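Long-range contacts in germination protein YpeB (Bacillus megaterium QM B1551, PDB 5BOI), which takes part in the germination of Bacillus spores and ends in the PepSY-containing part described here, which probably has an inhibitory role: residues I31-S36 against E43-T48; R76-Q81 against D113-F118; N86-K91 against M139-G144; D133-K138 against K152-K157; S179-M184 against G206-D211. All blocks are in the same frame, centred on the assembly; numbering follows the deposited sequence.

Contact 1 (I31-S36 against E43-T48); sequences IHIVKS and EVYSLT
I33 turns CG1 anti to its backbone N (chi1 177°), while L47 sets CG anti to its carbonyl carbon (chi1 -73°), and with these torsions the two side chains run alongside each other, pointing the same way. I33 CG1 then lies 3.9 Å from L47 CD1. The end of the isoleucine goes on to Y45, the next residue of strand 44-48 on that face, CD1 of I33 meeting CD1 of Y45 at 3.8 Å and approaching the ring obliquely. I31 comes across L47 at its other methyl, with CG2 at 3.8 Å from L47 CD2.

The register is that of an antiparallel beta hairpin. H32 with T48 and V34 with S46 are hydrogen-bonded pairs, alternating with the non-hydrogen-bonded pairs I33-L47 and K35-Y45. T48 N to H32 O is a short bond of 2.7 Å; at the loop end S36 N reaches V44 O at 3.1 Å. On the face of H32, V34, S46 and T48, S46 OG is hydrogen-bonded to D61.

Helix 12-22 packs on the face of I33, Y45 and L47, where E12, K16 and A19 touch these side chains and V10 O holds Y45 OH. Strand 57-63 flanks strand 44-50, as in a PepSY-type sheet backed by a helix.

Contact 2 (R76-Q81 against D113-F118); sequences RDIKKQ and DNMGVF
D113 and N114 make the tight turn of the beta hairpin 104-112/115-123, both with positive phi, and the loop R76-Q81 runs alongside this turn. D113 comes first. Its OD2 is 3.3 Å from D77 OD1, two acceptors with carboxylate planes 48° apart; K79 NZ, salt-bridged to D77 OD2, probably eases the repulsion. A water also joins the two segments there, donating to D77 OD1 and D113 O and accepting from I78 N.

N114 follows and is the main link. With CG beside its own backbone N (chi1 -69°), its amide points into the loop, and ND2 gives a nearly straight bond of 2.8 Å to I78 O. That oxygen lies in the amide plane, although ND2 itself sits above the carbonyl plane of I78. The same residue lays CB against I78 CG2 at 3.7 Å. On the other side of the amide, N114 OD1 accepts a hydrogen bond from a second water, 2.8 Å away, which also donates to Q81 OE1; Q81 OE1 is hydrogen-bonded to Q111 as well.

Where the strand begins, M115 replaces polar contact by apolar packing next to I147: its side chain crosses that of I78 at about a right angle, with CG 4.1 Å from I78 CG1.

Contact 3 (N86-K91 against M139-G144); sequences NDAMNK and MSLEDG
A88 and L141 form the tight part of this contact: CB of the alanine and CD2 of the leucine are 3.5 Å apart, closer than carbon atoms usually come. The small alanine side chain points toward the segment M139-G144. In the leucine, CG beside its own backbone N (chi1 -62°) and an extended CD1 leave CD2 as the methyl turned to the alanine. F118 and I83 also touch A88, so this end of the contact is buried. M139 lies beside A88, its twice-bent chain carrying CE to the backbone of K91; it was modelled in two conformers, so the 4.1 Å from its CE to K91 C holds for one of them.

The outer side is looser. There K91 is the helix residue that touches, and it does so with the aliphatic middle of its chain: CD lies 3.7 Å from G144 CA. G144 has positive phi (81°) and no side chain, which lets the lysine chain pass close over its backbone. Between these two segments there is packing and no hydrogen bond.

Some polar bonds shape the M139-G144 segment itself, others tie it to neighbouring loops and strands. E142 N donates to S140 OG at 3.0 Å, an ST turn. Separately, G144 N closes back on S140 O at 2.8 Å, and L141 has backbone bonds to N82, I83 and N114. This connection leads from strand 134-140 to strand 146-150, and helix 85-98 packs across this end of the antiparallel strands, as expected for the helix-on-sheet layering of a PepSY-type fold.

Contact 4 (D133-K138 against K152-K157); sequences DSVKMK and KDFLLK
S134 O is where the two backbones meet: it accepts a weak hydrogen bond from F154 N (3.0 Å), and through a water it also reaches D153 N. Strand 134-138 and helix 152-156 run nearly antiparallel, at 154°, with their axes 5.9 Å apart at closest approach. Both nitrogens belong to the first turn of the helix, where N-H groups lack acceptors within the helix, so the strand carbonyl helps to satisfy them and is probably polarised by the helix start.

F154 sets CG anti to its backbone N (chi1 180°), which carries the ring out across the course of the strand, beside V135 and D133. V135 CG2 is 3.5 Å from F154 CB and comes onto the ring obliquely, while D133 O sits at the ring edge, near its plane, 3.8 Å from F154 CD1. Here, near the corner of the chain at D133, a strand of what is probably a PepSY-type antiparallel sheet meets the short helix that follows the neighbouring strand 146-150.

D153 CB packs against S134 OG at 3.4 Å. Four residues on from D153, K157 NZ makes a salt bridge to D153 OD1, meeting it from above the carboxylate plane at 3.1 Å, and K136 brings its CE to 4.1 Å from D153 OD2. D133 has its own salt bridge, from OD2 to R161, and E122 lies close by; D133 OD1 is 3.9 Å from K157 CB.

Contact 5 (S179-M184 against G206-D211); sequences SNVKVM and GTIKND
K182 and T207 pair across the antiparallel beta hairpin made by strands 182-192 and 198-208, in the C-terminal PepSY-type (peptidase propeptide and YPEB) part, close to the end where the second strand leaves through a type I' turn, I208 to D211, into strand 211-218. Two backbone bonds tie the pair: K182 N to T207 O at 3.0 Å, nearly straight, and T207 N to K182 O at 3.1 Å.

The next pair, V183 with G206, is non-hydrogen-bonded. G206 has no side chain, and the strands draw together there, with the two CA atoms 4.2 Å apart and G206 CA only 3.2 Å from K182 O.

Toward the turn, I208 uses two branches. Its CG1 faces V181 CG2 at 4.1 Å, and its CG2, anti to the backbone N, lies 3.5 Å from N180 ND2. I215 touches V181 and Y213 touches I208, so strand 211-218 continues the packing beyond the hairpin.

Where K182, T207 and M184 gather, T207 OG1 stands beside K182 CB at 3.7 Å, while the threonine's methyl takes the methionine: M184 crosses at about a right angle and places SD 3.6 Å from T207 CG2.

How the contacts relate
Contacts 1 to 4 lie in the PepSY1-PepSY2 region; contact 5 belongs to the C-terminal propeptide/YPEB region, its centre 47 Å from that of contact 1 on the far side of the chain's centre. Contact 1 closes before the others open. Contacts 2 and 3 interleave along the chain and touch, their centres 9 Å apart, because strands 115-123 and 134-140 are neighbours. Contact 4 uses strand 134-140 again, from its other end, 19 Å from contact 3 between centres, and F118 N probably hydrogen-bonds to M137 O, joining it to contact 2. The contacts thus join strands, helices and loops along an elongated chain, consistent with consecutive PepSY-type regions.

Contact 1 (I31-S36 against E43-T48)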
# COMPACT_ATOMS: atom_id res chain seq x y z
N ILE A 31 13.31 22.52 -5.72
CA ILE A 31 12.65 21.40 -6.39
C ILE A 31 12.91 21.41 -7.90
O ILE A 31 12.43 22.29 -8.62
CB ILE A 31 11.13 21.40 -6.14
CG1 ILE A 31 10.84 21.57 -4.65
CG2 ILE A 31 10.49 20.14 -6.71
CD1 ILE A 31 9.36 21.50 -4.29
N HIS A 32 13.68 20.43 -8.37
CA HIS A 32 13.94 20.24 -9.80
C HIS A 32 12.85 19.35 -10.39
O HIS A 32 12.70 18.19 -9.99
CB HIS A 32 15.33 19.62 -10.01
CG HIS A 32 15.59 19.17 -11.42
ND1 HIS A 32 15.92 20.04 -12.43
CD2 HIS A 32 15.60 17.93 -11.97
CE1 HIS A 32 16.11 19.36 -13.55
NE2 HIS A 32 15.92 18.08 -13.30
N ILE A 33 12.08 19.88 -11.34
CA ILE A 33 10.94 19.16 -11.89
C ILE A 33 11.13 18.84 -13.38
O ILE A 33 11.60 19.67 -14.15
CB ILE A 33 9.63 19.94 -11.66
CG1 ILE A 33 8.43 19.21 -12.29
CG2 ILE A 33 9.74 21.35 -12.21
CD1 ILE A 33 7.09 19.75 -11.84
N VAL A 34 10.75 17.62 -13.76
CA VAL A 34 10.91 17.12 -15.12
C VAL A 34 9.57 16.56 -15.63
O VAL A 34 8.85 15.92 -14.87
CB VAL A 34 12.01 16.03 -15.18
CG1 VAL A 34 11.98 15.27 -16.50
CG2 VAL A 34 13.39 16.64 -14.94
N LYS A 35 9.24 16.82 -16.89
CA LYS A 35 8.01 16.29 -17.48
C LYS A 35 8.30 15.06 -18.34
O LYS A 35 9.35 14.98 -18.97
CB LYS A 35 7.29 17.37 -18.31
CG LYS A 35 8.14 17.95 -19.43
CD LYS A 35 7.34 18.79 -20.43
CE LYS A 35 5.87 18.42 -20.50
NZ LYS A 35 5.12 19.34 -21.41
N SER A 36 7.37 14.12 -18.37
CA SER A 36 7.51 12.92 -19.20
C SER A 36 7.47 13.27 -20.69
O SER A 36 6.70 14.13 -21.11
CB SER A 36 6.43 11.89 -18.86
OG SER A 36 5.13 12.45 -18.99
N GLU A 43 1.73 10.15 -18.36
CA GLU A 43 2.00 11.57 -18.20
C GLU A 43 2.25 11.88 -16.74
O GLU A 43 1.33 11.90 -15.92
CB GLU A 43 0.84 12.40 -18.74
CG GLU A 43 0.66 12.27 -20.24
CD GLU A 43 -0.48 13.11 -20.77
OE1 GLU A 43 -1.63 12.90 -20.31
OE2 GLU A 43 -0.24 13.96 -21.64
N VAL A 44 3.52 12.11 -16.41
CA VAL A 44 3.95 12.25 -15.02
C VAL A 44 4.99 13.37 -14.88
O VAL A 44 5.80 13.59 -15.79
CB VAL A 44 4.54 10.91 -14.50
CG1 VAL A 44 5.28 11.09 -13.18
CG2 VAL A 44 3.44 9.86 -14.36
N TYR A 45 4.94 14.10 -13.77
CA TYR A 45 6.01 15.03 -13.40
C TYR A 45 6.99 14.39 -12.43
O TYR A 45 6.62 14.02 -11.31
CB TYR A 45 5.44 16.30 -12.76
CG TYR A 45 4.58 17.12 -13.70
CD1 TYR A 45 5.18 17.96 -14.63
CD2 TYR A 45 3.20 17.09 -13.63
CE1 TYR A 45 4.42 18.72 -15.50
CE2 TYR A 45 2.43 17.87 -14.48
CZ TYR A 45 3.04 18.67 -15.41
OH TYR A 45 2.29 19.44 -16.27
N SER A 46 8.24 14.25 -12.85
CA SER A 46 9.29 13.70 -11.99
C SER A 46 10.01 14.80 -11.24
O SER A 46 10.68 15.64 -11.84
CB SER A 46 10.30 12.88 -12.80
OG SER A 46 9.83 11.57 -13.03
N LEU A 47 9.89 14.79 -9.91
CA LEU A 47 10.48 15.83 -9.09
C LEU A 47 11.69 15.32 -8.33
O LEU A 47 11.71 14.17 -7.87
CB LEU A 47 9.46 16.39 -8.10
CG LEU A 47 8.34 17.30 -8.62
CD1 LEU A 47 7.44 16.59 -9.61
CD2 LEU A 47 7.53 17.81 -7.45
N THR A 48 12.71 16.17 -8.21
CA THR A 48 13.86 15.89 -7.37
C THR A 48 14.00 17.01 -6.35
O THR A 48 14.50 18.09 -6.67
CB THR A 48 15.17 15.76 -8.18
OG1 THR A 48 15.03 14.74 -9.18
CG2 THR A 48 16.33 15.40 -7.27

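Contact 2 (R76-Q81 against D113-F118)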
# COMPACT_ATOMS: atom_id res chain seq x y z
N ARG A 76 17.46 8.00 1.88
CA ARG A 76 18.05 8.32 3.18
C ARG A 76 18.17 7.07 4.03
O ARG A 76 17.21 6.31 4.17
CB ARG A 76 17.19 9.38 3.89
CG ARG A 76 17.82 9.97 5.13
CD ARG A 76 17.01 11.15 5.66
NE ARG A 76 15.89 10.76 6.52
CZ ARG A 76 14.61 10.79 6.15
NH1 ARG A 76 13.67 10.42 7.01
NH2 ARG A 76 14.27 11.18 4.93
N ASP A 77 19.35 6.85 4.61
CA ASP A 77 19.56 5.72 5.50
C ASP A 77 19.28 6.10 6.96
O ASP A 77 19.77 7.13 7.44
CB ASP A 77 20.99 5.19 5.35
CG ASP A 77 21.21 3.90 6.11
OD1 ASP A 77 20.63 2.86 5.72
OD2 ASP A 77 21.97 3.93 7.10
N ILE A 78 18.53 5.26 7.66
CA ILE A 78 18.04 5.56 9.01
C ILE A 78 18.97 5.00 10.10
O ILE A 78 19.19 3.79 10.17
CB ILE A 78 16.61 5.02 9.21
CG1 ILE A 78 15.68 5.49 8.07
CG2 ILE A 78 16.07 5.38 10.58
CD1 ILE A 78 15.62 7.03 7.90
N LYS A 79 19.52 5.87 10.95
CA LYS A 79 20.60 5.46 11.84
C LYS A 79 20.15 4.85 13.15
O LYS A 79 20.90 4.12 13.77
CB LYS A 79 21.52 6.66 12.13
CG LYS A 79 21.99 7.36 10.85
CD LYS A 79 22.79 6.41 9.95
CE LYS A 79 23.01 7.03 8.58
NZ LYS A 79 23.51 6.04 7.58
N LYS A 80 18.92 5.14 13.58
CA LYS A 80 18.49 4.78 14.93
C LYS A 80 17.01 4.42 14.96
O LYS A 80 16.21 5.12 14.35
CB LYS A 80 18.71 5.97 15.88
CG LYS A 80 18.03 5.87 17.24
CD LYS A 80 18.63 4.76 18.10
CE LYS A 80 17.99 4.75 19.48
NZ LYS A 80 18.58 3.67 20.32
N GLN A 81 16.65 3.36 15.67
CA GLN A 81 15.24 3.08 15.93
C GLN A 81 14.80 3.65 17.26
O GLN A 81 15.25 3.19 18.32
CB GLN A 81 14.98 1.57 15.90
CG GLN A 81 13.51 1.22 16.20
CD GLN A 81 13.24 -0.29 16.22
OE1 GLN A 81 14.16 -1.11 16.03
NE2 GLN A 81 12.01 -0.66 16.48
N ASP A 113 16.10 -2.67 8.13
CA ASP A 113 17.10 -1.59 8.11
C ASP A 113 16.58 -0.28 8.76
O ASP A 113 16.62 0.80 8.15
CB ASP A 113 17.56 -1.34 6.66
CG ASP A 113 18.87 -0.54 6.58
OD1 ASP A 113 19.52 -0.36 7.63
OD2 ASP A 113 19.25 -0.13 5.46
N ASN A 114 16.07 -0.39 9.98
CA ASN A 114 15.49 0.75 10.72
C ASN A 114 14.32 1.45 10.01
O ASN A 114 14.02 2.61 10.28
CB ASN A 114 16.59 1.77 11.08
CG ASN A 114 17.54 1.24 12.11
OD1 ASN A 114 17.21 0.31 12.83
ND2 ASN A 114 18.73 1.85 12.20
N MET A 115 13.65 0.72 9.12
CA MET A 115 12.44 1.23 8.47
C MET A 115 11.28 0.28 8.70
O MET A 115 11.47 -0.95 8.79
CB MET A 115 12.64 1.38 6.96
CG MET A 115 13.84 2.20 6.52
SD MET A 115 13.90 2.18 4.70
CE MET A 115 14.09 0.43 4.36
N GLY A 116 10.08 0.85 8.77
CA GLY A 116 8.88 0.03 8.73
C GLY A 116 8.38 0.02 7.30
O GLY A 116 8.27 1.06 6.65
N VAL A 117 8.08 -1.17 6.81
CA VAL A 117 7.60 -1.35 5.45
C VAL A 117 6.19 -1.92 5.54
O VAL A 117 5.97 -2.97 6.16
CB VAL A 117 8.53 -2.29 4.64
CG1 VAL A 117 8.03 -2.46 3.21
CG2 VAL A 117 9.96 -1.75 4.67
N PHE A 118 5.25 -1.23 4.91
CA PHE A 118 3.85 -1.58 5.02
C PHE A 118 3.15 -1.65 3.67
O PHE A 118 3.47 -0.88 2.76
CB PHE A 118 3.12 -0.54 5.88
CG PHE A 118 3.74 -0.34 7.21
CD1 PHE A 118 3.65 -1.31 8.18
CD2 PHE A 118 4.43 0.83 7.50
CE1 PHE A 118 4.22 -1.14 9.42
CE2 PHE A 118 4.99 1.02 8.76
CZ PHE A 118 4.89 0.03 9.71
O HOH W 1 17.87 2.76 6.44
O HOH W 2 16.88 -1.21 15.13

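Contact 3 (N86-K91 against M139-G144)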
# COMPACT_ATOMS: atom_id res chain seq x y z
N ASN A 86 5.01 -1.21 15.73
CA ASN A 86 3.59 -0.97 15.97
C ASN A 86 3.26 0.52 15.92
O ASN A 86 2.26 0.91 15.34
CB ASN A 86 3.17 -1.56 17.30
CG ASN A 86 1.67 -1.59 17.46
OD1 ASN A 86 0.94 -1.98 16.54
ND2 ASN A 86 1.19 -1.15 18.62
N ASP A 87 4.10 1.35 16.53
CA ASP A 87 3.93 2.80 16.46
C ASP A 87 4.04 3.31 15.03
O ASP A 87 3.28 4.20 14.61
CB ASP A 87 4.95 3.53 17.35
CG ASP A 87 4.64 3.39 18.83
OD1 ASP A 87 3.47 3.14 19.18
OD2 ASP A 87 5.56 3.56 19.65
N ALA A 88 4.96 2.72 14.27
CA ALA A 88 5.15 3.14 12.88
C ALA A 88 3.89 2.79 12.08
O ALA A 88 3.45 3.57 11.24
CB ALA A 88 6.37 2.48 12.27
N MET A 89 3.32 1.62 12.38
CA MET A 89 2.09 1.13 11.73
C MET A 89 0.98 2.16 11.88
O MET A 89 0.28 2.49 10.93
CB MET A 89 1.63 -0.19 12.36
CG MET A 89 2.57 -1.37 12.17
SD MET A 89 1.98 -2.91 12.92
CE MET A 89 3.37 -3.99 12.72
N ASN A 90 0.84 2.67 13.10
CA ASN A 90 -0.20 3.65 13.42
C ASN A 90 -0.02 4.97 12.69
O ASN A 90 -0.99 5.56 12.20
CB ASN A 90 -0.26 3.90 14.93
CG ASN A 90 -0.80 2.70 15.68
OD1 ASN A 90 -1.49 1.85 15.10
ND2 ASN A 90 -0.50 2.62 16.97
N LYS A 91 1.23 5.42 12.64
CA LYS A 91 1.60 6.64 11.94
C LYS A 91 1.35 6.55 10.44
O LYS A 91 0.88 7.52 9.82
CB LYS A 91 3.06 6.97 12.22
CG LYS A 91 3.31 7.36 13.68
CD LYS A 91 4.69 7.98 13.85
CE LYS A 91 4.83 8.63 15.23
NZ LYS A 91 4.67 7.68 16.36
N MET A 139 8.41 3.81 6.35
CA MET A 139 8.48 4.81 7.41
C MET A 139 9.84 4.77 8.09
O MET A 139 10.40 3.71 8.28
CB MET A 139 7.39 4.58 8.47
CG MET A 139 6.00 4.30 7.93
SD MET A 139 5.29 5.72 7.09
CE MET A 139 4.98 6.81 8.47
N SER A 140 10.35 5.94 8.48
CA SER A 140 11.55 5.98 9.31
C SER A 140 11.21 5.55 10.72
O SER A 140 10.31 6.11 11.33
CB SER A 140 12.13 7.39 9.36
OG SER A 140 13.09 7.47 10.42
N LEU A 141 11.93 4.60 11.28
CA LEU A 141 11.74 4.28 12.70
C LEU A 141 12.49 5.23 13.64
O LEU A 141 12.42 5.05 14.86
CB LEU A 141 12.14 2.84 12.98
CG LEU A 141 11.31 1.78 12.21
CD1 LEU A 141 11.74 0.40 12.62
CD2 LEU A 141 9.80 1.96 12.42
N GLU A 142 13.18 6.24 13.10
CA GLU A 142 13.86 7.23 13.95
C GLU A 142 12.88 8.30 14.41
O GLU A 142 12.95 8.78 15.56
CB GLU A 142 15.04 7.89 13.21
CG GLU A 142 15.93 8.79 14.06
CD GLU A 142 17.28 9.09 13.38
OE1 GLU A 142 17.65 10.28 13.27
OE2 GLU A 142 17.96 8.14 12.95
N ASP A 143 11.97 8.67 13.51
CA ASP A 143 11.04 9.77 13.80
C ASP A 143 9.62 9.56 13.30
O ASP A 143 8.77 10.43 13.49
CB ASP A 143 11.57 11.09 13.22
CG ASP A 143 11.88 11.01 11.72
OD1 ASP A 143 11.41 10.09 11.02
OD2 ASP A 143 12.62 11.90 11.24
N GLY A 144 9.35 8.43 12.65
CA GLY A 144 8.00 8.15 12.21
C GLY A 144 7.64 8.84 10.90
O GLY A 144 6.50 8.77 10.46

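Contact 4 (D133-K138 against K152-K157)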
# COMPACT_ATOMS: atom_id res chain seq x y z
N ASP A 133 -5.30 -3.78 -5.48
CA ASP A 133 -5.40 -2.33 -5.37
C ASP A 133 -4.67 -1.84 -4.12
O ASP A 133 -5.29 -1.57 -3.08
CB ASP A 133 -6.87 -1.91 -5.35
CG ASP A 133 -7.59 -2.23 -6.67
OD1 ASP A 133 -7.01 -2.99 -7.49
OD2 ASP A 133 -8.71 -1.75 -6.89
N SER A 134 -3.35 -1.75 -4.22
CA SER A 134 -2.52 -1.60 -3.02
C SER A 134 -1.70 -0.31 -2.97
O SER A 134 -1.38 0.31 -3.99
CB SER A 134 -1.58 -2.81 -2.90
OG SER A 134 -0.63 -2.85 -3.95
N VAL A 135 -1.37 0.07 -1.75
CA VAL A 135 -0.53 1.23 -1.49
C VAL A 135 0.62 0.76 -0.61
O VAL A 135 0.39 0.06 0.39
CB VAL A 135 -1.30 2.33 -0.81
CG1 VAL A 135 -0.36 3.50 -0.47
CG2 VAL A 135 -2.46 2.81 -1.69
N LYS A 136 1.85 1.13 -0.97
CA LYS A 136 3.02 0.67 -0.25
C LYS A 136 3.64 1.87 0.47
O LYS A 136 3.69 2.96 -0.10
CB LYS A 136 4.05 0.04 -1.19
CG LYS A 136 3.69 -1.36 -1.67
CD LYS A 136 4.40 -1.71 -2.96
CE LYS A 136 3.86 -3.01 -3.54
NZ LYS A 136 3.17 -3.83 -2.50
N MET A 137 4.09 1.66 1.70
CA MET A 137 4.66 2.75 2.49
C MET A 137 5.91 2.29 3.20
O MET A 137 5.98 1.14 3.63
CB MET A 137 3.68 3.26 3.52
CG MET A 137 2.35 3.67 2.99
SD MET A 137 1.59 4.67 4.25
CE MET A 137 2.73 6.05 4.33
N LYS A 138 6.87 3.20 3.34
CA LYS A 138 8.07 2.96 4.11
C LYS A 138 8.22 4.14 5.08
O LYS A 138 8.11 5.30 4.68
CB LYS A 138 9.31 2.83 3.22
CG LYS A 138 9.25 1.63 2.27
CD LYS A 138 10.40 1.63 1.29
CE LYS A 138 10.22 0.51 0.27
NZ LYS A 138 11.26 0.52 -0.80
N LYS A 152 0.84 3.31 -6.99
CA LYS A 152 0.72 2.99 -8.41
C LYS A 152 -0.33 1.91 -8.64
O LYS A 152 -1.19 2.05 -9.51
CB LYS A 152 2.08 2.56 -8.97
CG LYS A 152 3.08 3.72 -9.09
CD LYS A 152 4.45 3.25 -9.56
CE LYS A 152 4.51 3.12 -11.07
NZ LYS A 152 5.91 3.16 -11.58
N ASP A 153 -0.29 0.85 -7.83
CA ASP A 153 -1.27 -0.23 -7.95
C ASP A 153 -2.69 0.26 -7.66
O ASP A 153 -3.61 -0.00 -8.42
CB ASP A 153 -0.92 -1.38 -7.00
CG ASP A 153 0.34 -2.13 -7.43
OD1 ASP A 153 0.62 -2.16 -8.64
OD2 ASP A 153 1.04 -2.68 -6.55
N PHE A 154 -2.83 1.00 -6.57
CA PHE A 154 -4.13 1.51 -6.14
C PHE A 154 -4.76 2.44 -7.16
O PHE A 154 -5.95 2.33 -7.46
CB PHE A 154 -3.99 2.24 -4.81
CG PHE A 154 -5.27 2.81 -4.28
CD1 PHE A 154 -6.30 1.99 -3.89
CD2 PHE A 154 -5.42 4.18 -4.12
CE1 PHE A 154 -7.48 2.51 -3.38
CE2 PHE A 154 -6.59 4.72 -3.61
CZ PHE A 154 -7.63 3.88 -3.25
N LEU A 155 -3.97 3.36 -7.69
CA LEU A 155 -4.51 4.40 -8.56
C LEU A 155 -4.75 3.92 -9.99
O LEU A 155 -5.63 4.44 -10.67
CB LEU A 155 -3.58 5.62 -8.59
CG LEU A 155 -3.48 6.49 -7.33
CD1 LEU A 155 -2.41 7.56 -7.50
CD2 LEU A 155 -4.82 7.13 -7.01
N LEU A 156 -3.98 2.93 -10.43
CA LEU A 156 -4.04 2.51 -11.83
C LEU A 156 -4.77 1.17 -12.03
O LEU A 156 -5.49 1.01 -13.01
CB LEU A 156 -2.63 2.43 -12.41
CG LEU A 156 -1.83 3.74 -12.38
CD1 LEU A 156 -0.38 3.50 -12.79
CD2 LEU A 156 -2.48 4.79 -13.27
N LYS A 157 -4.58 0.22 -11.12
CA LYS A 157 -5.27 -1.06 -11.21
C LYS A 157 -6.71 -0.96 -10.73
O LYS A 157 -7.51 -1.88 -10.92
CB LYS A 157 -4.55 -2.15 -10.41
CG LYS A 157 -3.31 -2.70 -11.09
CD LYS A 157 -2.53 -3.64 -10.17
CE LYS A 157 -1.24 -4.10 -10.86
NZ LYS A 157 -0.28 -4.79 -9.94
O HOH W 3 1.26 0.56 -5.53

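Contact 5 (S179-M184 against G206-D211)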
# COMPACT_ATOMS: atom_id res chain seq x y z
N SER A 179 -6.29 -28.90 9.66
CA SER A 179 -6.80 -29.14 11.01
C SER A 179 -6.04 -28.36 12.08
O SER A 179 -6.58 -28.06 13.14
CB SER A 179 -6.75 -30.64 11.31
OG SER A 179 -7.22 -31.40 10.21
N ASN A 180 -4.79 -28.03 11.80
CA ASN A 180 -3.94 -27.39 12.80
C ASN A 180 -4.08 -25.86 12.86
O ASN A 180 -3.51 -25.22 13.74
CB ASN A 180 -2.47 -27.76 12.55
CG ASN A 180 -2.12 -27.80 11.08
OD1 ASN A 180 -3.00 -27.83 10.22
ND2 ASN A 180 -0.83 -27.82 10.77
N VAL A 181 -4.84 -25.29 11.93
CA VAL A 181 -5.01 -23.84 11.87
C VAL A 181 -5.93 -23.32 12.97
O VAL A 181 -7.04 -23.82 13.15
CB VAL A 181 -5.56 -23.39 10.51
CG1 VAL A 181 -5.65 -21.87 10.45
CG2 VAL A 181 -4.68 -23.92 9.38
N LYS A 182 -5.47 -22.32 13.71
CA LYS A 182 -6.32 -21.68 14.71
C LYS A 182 -6.79 -20.32 14.21
O LYS A 182 -6.06 -19.33 14.29
CB LYS A 182 -5.58 -21.53 16.05
CG LYS A 182 -4.94 -22.82 16.55
CD LYS A 182 -5.95 -23.96 16.56
CE LYS A 182 -5.30 -25.27 16.96
NZ LYS A 182 -4.87 -25.27 18.39
N VAL A 183 -8.01 -20.27 13.68
CA VAL A 183 -8.50 -19.06 13.02
C VAL A 183 -8.73 -17.93 14.02
O VAL A 183 -9.27 -18.15 15.10
CB VAL A 183 -9.81 -19.32 12.26
CG1 VAL A 183 -10.27 -18.06 11.54
CG2 VAL A 183 -9.62 -20.46 11.28
N MET A 184 -8.31 -16.73 13.64
CA MET A 184 -8.58 -15.56 14.47
C MET A 184 -9.48 -14.56 13.74
O MET A 184 -10.19 -13.77 14.37
CB MET A 184 -7.26 -14.89 14.88
CG MET A 184 -6.39 -15.80 15.74
SD MET A 184 -4.64 -15.38 15.69
CE MET A 184 -4.68 -13.65 15.20
N GLY A 206 -4.78 -16.64 10.86
CA GLY A 206 -4.71 -17.57 11.98
C GLY A 206 -3.28 -17.95 12.32
O GLY A 206 -2.33 -17.42 11.75
N THR A 207 -3.14 -18.85 13.28
CA THR A 207 -1.81 -19.29 13.68
C THR A 207 -1.66 -20.78 13.47
O THR A 207 -2.56 -21.56 13.78
CB THR A 207 -1.51 -18.95 15.15
OG1 THR A 207 -2.38 -19.71 15.99
CG2 THR A 207 -1.72 -17.46 15.40
N ILE A 208 -0.53 -21.17 12.89
CA ILE A 208 -0.17 -22.57 12.79
C ILE A 208 1.09 -22.75 13.63
O ILE A 208 2.16 -22.32 13.23
CB ILE A 208 0.10 -23.01 11.34
CG1 ILE A 208 -0.98 -22.52 10.39
CG2 ILE A 208 0.21 -24.52 11.27
CD1 ILE A 208 -0.67 -22.79 8.93
N LYS A 209 0.94 -23.37 14.80
CA LYS A 209 2.05 -23.58 15.72
C LYS A 209 2.86 -22.31 15.95
O LYS A 209 4.05 -22.26 15.61
CB LYS A 209 2.94 -24.70 15.21
N ASN A 210 2.20 -21.29 16.50
CA ASN A 210 2.80 -20.01 16.92
C ASN A 210 3.17 -19.05 15.78
O ASN A 210 3.33 -17.85 16.02
CB ASN A 210 4.04 -20.27 17.79
CG ASN A 210 3.67 -20.63 19.21
OD1 ASN A 210 2.54 -21.05 19.49
ND2 ASN A 210 4.62 -20.46 20.13
N ASP A 211 3.30 -19.55 14.56
CA ASP A 211 3.54 -18.69 13.41
C ASP A 211 2.20 -18.19 12.88
O ASP A 211 1.23 -18.94 12.87
CB ASP A 211 4.28 -19.43 12.29
CG ASP A 211 5.78 -19.40 12.45
OD1 ASP A 211 6.32 -18.53 13.17
OD2 ASP A 211 6.44 -20.27 11.83